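Long-range contacts in putative snRNP Sm-like protein (Pyrococcus abyssi, PDB 1H64), which probably binds RNA as an archaeal member of the Sm family, its biological unit being a ring of seven identical subunits: residues Val17-Lys22 and Asp65-Ile70; Asn39-Asp44 and Tyr57-Ile62. One frame throughout, in Å; residues are numbered along the deposited sequence.

Contact 1: Val17-Lys22 and Asp65-Ile70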
ATOM      1  N   VAL C  17       8.034  -1.314 -26.434  1.00 28.83           N
ATOM      2  CA  VAL C  17       6.833  -1.213 -25.611  1.00 26.03           C
ATOM      3  C   VAL C  17       6.821   0.106 -24.864  1.00 27.49           C
ATOM      4  O   VAL C  17       7.851   0.790 -24.731  1.00 29.08           O
ATOM      5  CB  VAL C  17       6.742  -2.330 -24.540  1.00 25.89           C
ATOM      6  CG1 VAL C  17       6.657  -3.703 -25.206  1.00 26.63           C
ATOM      7  CG2 VAL C  17       7.946  -2.256 -23.617  1.00 28.75           C
ATOM      8  N   LEU C  18       5.640   0.445 -24.371  1.00 25.07           N
ATOM      9  CA  LEU C  18       5.417   1.644 -23.577  1.00 23.57           C
ATOM     10  C   LEU C  18       5.041   1.172 -22.156  1.00 24.12           C
ATOM     11  O   LEU C  18       4.123   0.362 -22.001  1.00 20.79           O
ATOM     12  CB  LEU C  18       4.252   2.433 -24.175  1.00 22.57           C
ATOM     13  CG  LEU C  18       3.753   3.700 -23.471  1.00 31.88           C
ATOM     14  CD1 LEU C  18       4.898   4.688 -23.309  1.00 32.63           C
ATOM     15  CD2 LEU C  18       2.625   4.327 -24.289  1.00 35.10           C
ATOM     16  N   VAL C  19       5.761   1.637 -21.138  1.00 23.04           N
ATOM     17  CA  VAL C  19       5.427   1.267 -19.755  1.00 22.66           C
ATOM     18  C   VAL C  19       4.923   2.547 -19.083  1.00 23.09           C
ATOM     19  O   VAL C  19       5.701   3.482 -18.847  1.00 25.17           O
ATOM     20  CB  VAL C  19       6.662   0.716 -18.992  1.00 21.88           C
ATOM     21  CG1 VAL C  19       6.280   0.371 -17.542  1.00 23.78           C
ATOM     22  CG2 VAL C  19       7.222  -0.530 -19.711  1.00 18.48           C
ATOM     23  N   ILE C  20       3.624   2.588 -18.803  1.00 19.29           N
ATOM     24  CA  ILE C  20       2.977   3.728 -18.167  1.00 23.70           C
ATOM     25  C   ILE C  20       2.996   3.584 -16.644  1.00 25.68           C
ATOM     26  O   ILE C  20       2.524   2.579 -16.092  1.00 19.53           O
ATOM     27  CB  ILE C  20       1.514   3.859 -18.630  1.00 21.61           C
ATOM     28  CG1 ILE C  20       1.452   3.916 -20.157  1.00 29.16           C
ATOM     29  CG2 ILE C  20       0.886   5.112 -18.042  1.00 24.14           C
ATOM     30  CD1 ILE C  20       0.033   3.982 -20.707  1.00 29.30           C
ATOM     31  N   LEU C  21       3.551   4.585 -15.970  1.00 24.32           N
ATOM     32  CA  LEU C  21       3.631   4.553 -14.520  1.00 30.69           C
ATOM     33  C   LEU C  21       2.471   5.334 -13.909  1.00 33.71           C
ATOM     34  O   LEU C  21       1.815   6.121 -14.584  1.00 33.31           O
ATOM     35  CB  LEU C  21       4.983   5.115 -14.071  1.00 31.74           C
ATOM     36  CG  LEU C  21       6.139   4.384 -14.772  1.00 35.84           C
ATOM     37  CD1 LEU C  21       7.401   5.195 -14.650  1.00 37.58           C
ATOM     38  CD2 LEU C  21       6.319   2.977 -14.183  1.00 35.08           C
ATOM     39  N   LYS C  22       2.211   5.094 -12.629  1.00 40.99           N
ATOM     40  CA  LYS C  22       1.114   5.752 -11.924  1.00 47.70           C
ATOM     41  C   LYS C  22       1.320   7.260 -11.755  1.00 52.29           C
ATOM     42  O   LYS C  22       0.909   7.826 -10.746  1.00 56.13           O
ATOM     43  CB  LYS C  22       0.933   5.107 -10.545  1.00 45.90           C
ATOM     44  CG  LYS C  22       0.969   3.584 -10.571  1.00 45.73           C
ATOM     45  CD  LYS C  22       0.718   2.977  -9.189  1.00 45.81           C
ATOM     46  CE  LYS C  22       0.795   1.453  -9.224  1.00 40.22           C
ATOM     47  NZ  LYS C  22       0.412   0.853  -7.905  1.00 45.65           N
ATOM     48  N   ASP C  65       5.132  -3.156  -9.412  1.00 18.39           N
ATOM     49  CA  ASP C  65       4.236  -2.517  -8.457  1.00 18.83           C
ATOM     50  C   ASP C  65       3.946  -1.050  -8.766  1.00 24.07           C
ATOM     51  O   ASP C  65       2.942  -0.499  -8.310  1.00 23.80           O
ATOM     52  CB  ASP C  65       4.794  -2.655  -7.037  1.00 28.45           C
ATOM     53  CG  ASP C  65       3.801  -2.188  -5.973  1.00 35.63           C
ATOM     54  OD1 ASP C  65       4.081  -1.186  -5.275  1.00 36.89           O
ATOM     55  OD2 ASP C  65       2.733  -2.820  -5.845  1.00 32.70           O
ATOM     56  N   ASN C  66       4.827  -0.420  -9.540  1.00 18.86           N
ATOM     57  CA  ASN C  66       4.669   0.983  -9.913  1.00 24.07           C
ATOM     58  C   ASN C  66       3.971   1.139 -11.254  1.00 21.78           C
ATOM     59  O   ASN C  66       3.636   2.253 -11.651  1.00 26.09           O
ATOM     60  CB  ASN C  66       6.043   1.651 -10.032  1.00 28.18           C
ATOM     61  CG  ASN C  66       6.859   1.535  -8.766  1.00 29.69           C
ATOM     62  OD1 ASN C  66       6.531   2.141  -7.749  1.00 39.12           O
ATOM     63  ND2 ASN C  66       7.917   0.745  -8.818  1.00 30.25           N
ATOM     64  N   VAL C  67       3.755   0.032 -11.948  1.00 18.99           N
ATOM     65  CA  VAL C  67       3.167   0.087 -13.285  1.00 21.33           C
ATOM     66  C   VAL C  67       1.652   0.166 -13.365  1.00 20.65           C
ATOM     67  O   VAL C  67       0.943  -0.586 -12.688  1.00 20.04           O
ATOM     68  CB  VAL C  67       3.654  -1.131 -14.153  1.00 17.97           C
ATOM     69  CG1 VAL C  67       3.021  -1.078 -15.542  1.00 21.25           C
ATOM     70  CG2 VAL C  67       5.184  -1.095 -14.320  1.00 22.29           C
ATOM     71  N   LEU C  68       1.158   1.098 -14.181  1.00 18.64           N
ATOM     72  CA  LEU C  68      -0.278   1.247 -14.406  1.00 17.93           C
ATOM     73  C   LEU C  68      -0.652   0.348 -15.590  1.00 22.28           C
ATOM     74  O   LEU C  68      -1.619  -0.424 -15.539  1.00 18.48           O
ATOM     75  CB  LEU C  68      -0.631   2.699 -14.757  1.00 23.87           C
ATOM     76  CG  LEU C  68      -2.082   2.937 -15.191  1.00 27.74           C
ATOM     77  CD1 LEU C  68      -3.006   2.763 -13.995  1.00 29.54           C
ATOM     78  CD2 LEU C  68      -2.248   4.350 -15.776  1.00 34.11           C
ATOM     79  N   ALA C  69       0.130   0.446 -16.660  1.00 20.16           N
ATOM     80  CA  ALA C  69      -0.156  -0.348 -17.849  1.00 18.30           C
ATOM     81  C   ALA C  69       1.059  -0.492 -18.739  1.00 19.21           C
ATOM     82  O   ALA C  69       2.028   0.265 -18.608  1.00 17.88           O
ATOM     83  CB  ALA C  69      -1.313   0.292 -18.620  1.00 22.61           C
ATOM     84  N   ILE C  70       1.006  -1.483 -19.631  1.00 22.17           N
ATOM     85  CA  ILE C  70       2.082  -1.725 -20.594  1.00 24.82           C
ATOM     86  C   ILE C  70       1.415  -1.935 -21.942  1.00 27.61           C
ATOM     87  O   ILE C  70       0.429  -2.679 -22.054  1.00 21.31           O
ATOM     88  CB  ILE C  70       2.910  -2.982 -20.278  1.00 25.53           C
ATOM     89  CG1 ILE C  70       3.589  -2.836 -18.918  1.00 25.04           C
ATOM     90  CG2 ILE C  70       3.941  -3.204 -21.371  1.00 24.65           C
ATOM     91  CD1 ILE C  70       4.329  -4.067 -18.460  1.00 28.57           C
TER
HETATM   92  O   HOH W   1       4.109   4.891 -10.723  1.00 36.57           O
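Val19 and Val67 meet at about a right angle, CG1 of Val19 standing 3.7 Å from CG2 of Val67. Across the backbone, Ile20 points to the same face as Ala69, while Leu68 is directed at the 17-22 strand and brings CD2 to within 3.9 Å of Ile20 CG2, which is anti to the backbone N. Ile20 O itself accepts two N-H donors, Leu68 N at 2.8 Å in the carbonyl plane and Ala69 N at 3.3 Å, with a C=O...N angle of 137°. Two residues facing one define a classic beta bulge, here where strand 67-72 joins strand 16-21 in the strongly bent antiparallel sheet of the Sm fold. Beyond the bulge the Lys22 side chain, extended past CG, runs alongside the 65-66 backbone; CG lies 3.2 Å from Asn66 O, and NZ reaches Asp65 O at 2.9 Å in a weak bond. With an alanine at this position, Asp65 O would probably lose this donor and the Asn66 carbonyl the aliphatic chain lying against it. Asn66 O also receives a weak bond from Lys22 N and one from a water, while Asn66 ND2 bonds to Val67 O of a neighbouring subunit. On a second neighbouring subunit, Tyr57 packs against Ile20.

Contact 2: Asn39-Asp44 and Tyr57-Ile62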
ATOM      1  N   ASN C  39       7.457  -7.429 -13.325  1.00 20.15           N
ATOM      2  CA  ASN C  39       8.639  -6.568 -13.249  1.00 20.94           C
ATOM      3  C   ASN C  39       9.133  -6.751 -14.688  1.00 22.39           C
ATOM      4  O   ASN C  39       9.040  -7.860 -15.234  1.00 18.95           O
ATOM      5  CB  ASN C  39       9.696  -7.116 -12.289  1.00 23.33           C
ATOM      6  CG  ASN C  39       9.251  -7.064 -10.834  1.00 22.03           C
ATOM      7  OD1 ASN C  39       8.644  -6.089 -10.395  1.00 23.72           O
ATOM      8  ND2 ASN C  39       9.570  -8.116 -10.078  1.00 22.86           N
ATOM      9  N   VAL C  40       9.623  -5.690 -15.323  1.00 21.88           N
ATOM     10  CA  VAL C  40      10.082  -5.834 -16.706  1.00 20.74           C
ATOM     11  C   VAL C  40      11.472  -5.261 -16.921  1.00 23.28           C
ATOM     12  O   VAL C  40      11.959  -4.457 -16.124  1.00 19.57           O
ATOM     13  CB  VAL C  40       9.096  -5.167 -17.716  1.00 25.44           C
ATOM     14  CG1 VAL C  40       7.741  -5.888 -17.670  1.00 27.38           C
ATOM     15  CG2 VAL C  40       8.921  -3.677 -17.402  1.00 25.75           C
ATOM     16  N   VAL C  41      12.121  -5.716 -17.992  1.00 25.61           N
ATOM     17  CA  VAL C  41      13.463  -5.249 -18.317  1.00 28.10           C
ATOM     18  C   VAL C  41      13.411  -4.677 -19.720  1.00 26.66           C
ATOM     19  O   VAL C  41      12.925  -5.338 -20.635  1.00 21.90           O
ATOM     20  CB  VAL C  41      14.502  -6.403 -18.302  1.00 28.40           C
ATOM     21  CG1 VAL C  41      15.888  -5.834 -18.601  1.00 26.44           C
ATOM     22  CG2 VAL C  41      14.518  -7.100 -16.938  1.00 25.36           C
ATOM     23  N   LEU C  42      13.881  -3.442 -19.881  1.00 23.03           N
ATOM     24  CA  LEU C  42      13.887  -2.811 -21.192  1.00 25.48           C
ATOM     25  C   LEU C  42      15.332  -2.511 -21.571  1.00 25.43           C
ATOM     26  O   LEU C  42      16.181  -2.295 -20.690  1.00 24.00           O
ATOM     27  CB  LEU C  42      13.117  -1.492 -21.164  1.00 28.92           C
ATOM     28  CG  LEU C  42      11.675  -1.503 -20.669  1.00 27.71           C
ATOM     29  CD1 LEU C  42      11.134  -0.089 -20.746  1.00 27.84           C
ATOM     30  CD2 LEU C  42      10.836  -2.430 -21.507  1.00 22.62           C
ATOM     31  N   ALA C  43      15.600  -2.534 -22.874  1.00 27.46           N
ATOM     32  CA  ALA C  43      16.926  -2.221 -23.413  1.00 29.97           C
ATOM     33  C   ALA C  43      16.779  -0.921 -24.223  1.00 25.35           C
ATOM     34  O   ALA C  43      15.709  -0.658 -24.783  1.00 22.55           O
ATOM     35  CB  ALA C  43      17.418  -3.367 -24.312  1.00 31.32           C
ATOM     36  N   ASP C  44      17.845  -0.123 -24.273  1.00 27.36           N
ATOM     37  CA  ASP C  44      17.845   1.160 -24.996  1.00 29.97           C
ATOM     38  C   ASP C  44      16.612   1.954 -24.600  1.00 26.71           C
ATOM     39  O   ASP C  44      15.824   2.361 -25.443  1.00 26.63           O
ATOM     40  CB  ASP C  44      17.839   0.941 -26.516  1.00 37.08           C
ATOM     41  CG  ASP C  44      19.007   0.096 -26.991  1.00 40.51           C
ATOM     42  OD1 ASP C  44      20.147   0.323 -26.522  1.00 42.34           O
ATOM     43  OD2 ASP C  44      18.788  -0.791 -27.839  1.00 42.58           O
ATOM     44  N   TYR C  57      18.657   4.978 -20.793  1.00 30.87           N
ATOM     45  CA  TYR C  57      19.330   3.886 -20.124  1.00 27.75           C
ATOM     46  C   TYR C  57      19.652   2.794 -21.125  1.00 29.99           C
ATOM     47  O   TYR C  57      18.828   2.474 -21.986  1.00 32.54           O
ATOM     48  CB  TYR C  57      18.420   3.315 -19.022  1.00 31.11           C
ATOM     49  CG  TYR C  57      17.746   4.368 -18.171  1.00 27.09           C
ATOM     50  CD1 TYR C  57      16.521   4.915 -18.540  1.00 25.47           C
ATOM     51  CD2 TYR C  57      18.341   4.816 -16.994  1.00 30.56           C
ATOM     52  CE1 TYR C  57      15.899   5.889 -17.751  1.00 27.78           C
ATOM     53  CE2 TYR C  57      17.732   5.784 -16.196  1.00 33.20           C
ATOM     54  CZ  TYR C  57      16.516   6.318 -16.577  1.00 29.78           C
ATOM     55  OH  TYR C  57      15.950   7.292 -15.789  1.00 28.84           O
ATOM     56  N   GLY C  58      20.845   2.221 -21.020  1.00 29.95           N
ATOM     57  CA  GLY C  58      21.199   1.140 -21.921  1.00 29.24           C
ATOM     58  C   GLY C  58      20.278  -0.031 -21.600  1.00 31.45           C
ATOM     59  O   GLY C  58      19.792  -0.730 -22.490  1.00 30.88           O
ATOM     60  N   LYS C  59      20.019  -0.219 -20.310  1.00 27.79           N
ATOM     61  CA  LYS C  59      19.153  -1.307 -19.844  1.00 29.03           C
ATOM     62  C   LYS C  59      18.557  -0.918 -18.491  1.00 25.04           C
ATOM     63  O   LYS C  59      19.265  -0.414 -17.623  1.00 27.80           O
ATOM     64  CB  LYS C  59      19.961  -2.593 -19.702  1.00 28.06           C
ATOM     65  CG  LYS C  59      19.126  -3.844 -19.456  1.00 37.18           C
ATOM     66  CD  LYS C  59      20.008  -5.086 -19.368  1.00 38.73           C
ATOM     67  CE  LYS C  59      20.721  -5.360 -20.685  1.00 43.73           C
ATOM     68  NZ  LYS C  59      21.665  -6.518 -20.569  1.00 48.55           N
ATOM     69  N   ILE C  60      17.264  -1.157 -18.303  1.00 27.48           N
ATOM     70  CA  ILE C  60      16.642  -0.796 -17.033  1.00 27.11           C
ATOM     71  C   ILE C  60      15.599  -1.816 -16.567  1.00 25.25           C
ATOM     72  O   ILE C  60      14.786  -2.284 -17.360  1.00 21.56           O
ATOM     73  CB  ILE C  60      15.964   0.587 -17.118  1.00 24.78           C
ATOM     74  CG1 ILE C  60      15.486   1.017 -15.728  1.00 27.37           C
ATOM     75  CG2 ILE C  60      14.789   0.548 -18.087  1.00 20.44           C
ATOM     76  CD1 ILE C  60      14.955   2.430 -15.672  1.00 27.68           C
ATOM     77  N   VAL C  61      15.653  -2.137 -15.277  1.00 22.75           N
ATOM     78  CA  VAL C  61      14.712  -3.074 -14.652  1.00 22.44           C
ATOM     79  C   VAL C  61      13.679  -2.208 -13.927  1.00 18.47           C
ATOM     80  O   VAL C  61      14.035  -1.430 -13.044  1.00 23.29           O
ATOM     81  CB  VAL C  61      15.431  -3.988 -13.645  1.00 23.43           C
ATOM     82  CG1 VAL C  61      14.427  -5.026 -13.065  1.00 24.13           C
ATOM     83  CG2 VAL C  61      16.577  -4.704 -14.332  1.00 23.16           C
ATOM     84  N   ILE C  62      12.413  -2.338 -14.324  1.00 18.55           N
ATOM     85  CA  ILE C  62      11.307  -1.579 -13.761  1.00 19.71           C
ATOM     86  C   ILE C  62      10.444  -2.490 -12.874  1.00 22.02           C
ATOM     87  O   ILE C  62      10.020  -3.560 -13.317  1.00 18.31           O
ATOM     88  CB  ILE C  62      10.411  -1.039 -14.886  1.00 17.98           C
ATOM     89  CG1 ILE C  62      11.234  -0.132 -15.830  1.00 22.31           C
ATOM     90  CG2 ILE C  62       9.268  -0.235 -14.305  1.00 22.17           C
ATOM     91  CD1 ILE C  62      10.423   0.356 -17.048  1.00 23.92           C
TER
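Ile62 lies opposite Val40 in a hydrogen-bonded antiparallel pair and also reaches diagonally across to Leu42 on the partner strand; these three residues bury more surface here than any others. With CG1 anti to its carbonyl carbon (chi1 -59°) and an extended chain beyond, Ile62 carries CD1 to within 3.8 Å of Leu42 CD1. Its CB meets Val40 CG2 at 3.9 Å, the two side chains crossing at a slant. The backbone between them is closed by Ile62 N to Val40 O at 2.8 Å, with a C=O...N angle of 165°, and by Val40 N to Ile62 O at 3.0 Å. Leu42 forms the next hydrogen-bonded pair, with Ile60: each N gives a 2.9 Å bond to the other's O, and Leu42 CB lies 4.1 Å from Ile60 CG2. Val41 and Val61 occupy the other face, their CG2 atoms 4.1 Å apart. Register is thus unbroken from Val40 to Ala43, and the short strand axes run at 154°. Strand 40-42 is bordered on its other edge by strand 25-34, whose Phe27 touches Ile62, while Leu42 rests on strand 16-21; strand 60-62 continues the sheet into a neighbouring subunit.

In the fold
Contact 2 is nested along the chain inside the loop closed by contact 1, and the two lie on opposite sides of the chain's centre, their own centres about 13 Å apart. They nevertheless meet in the hydrophobic interior of the curled sheet: Val17 CG2 is 3.6 Å from Leu42 CD2, and Ile70 CD1 is 3.9 Å from Val40 CG1. Val19 touches both strands of contact 2, its CG2 lying 4.1 Å from Leu42 CD1 and its CG1 4.2 Å from Ile62 CD1. Each contact also supplies an edge for subunit pairing: Ala69 and Ile70 pair with a strand of one neighbouring subunit, Val61 and Ile62 with a strand of another. This continuation of the sheet on both sides is consistent with the heptameric ring.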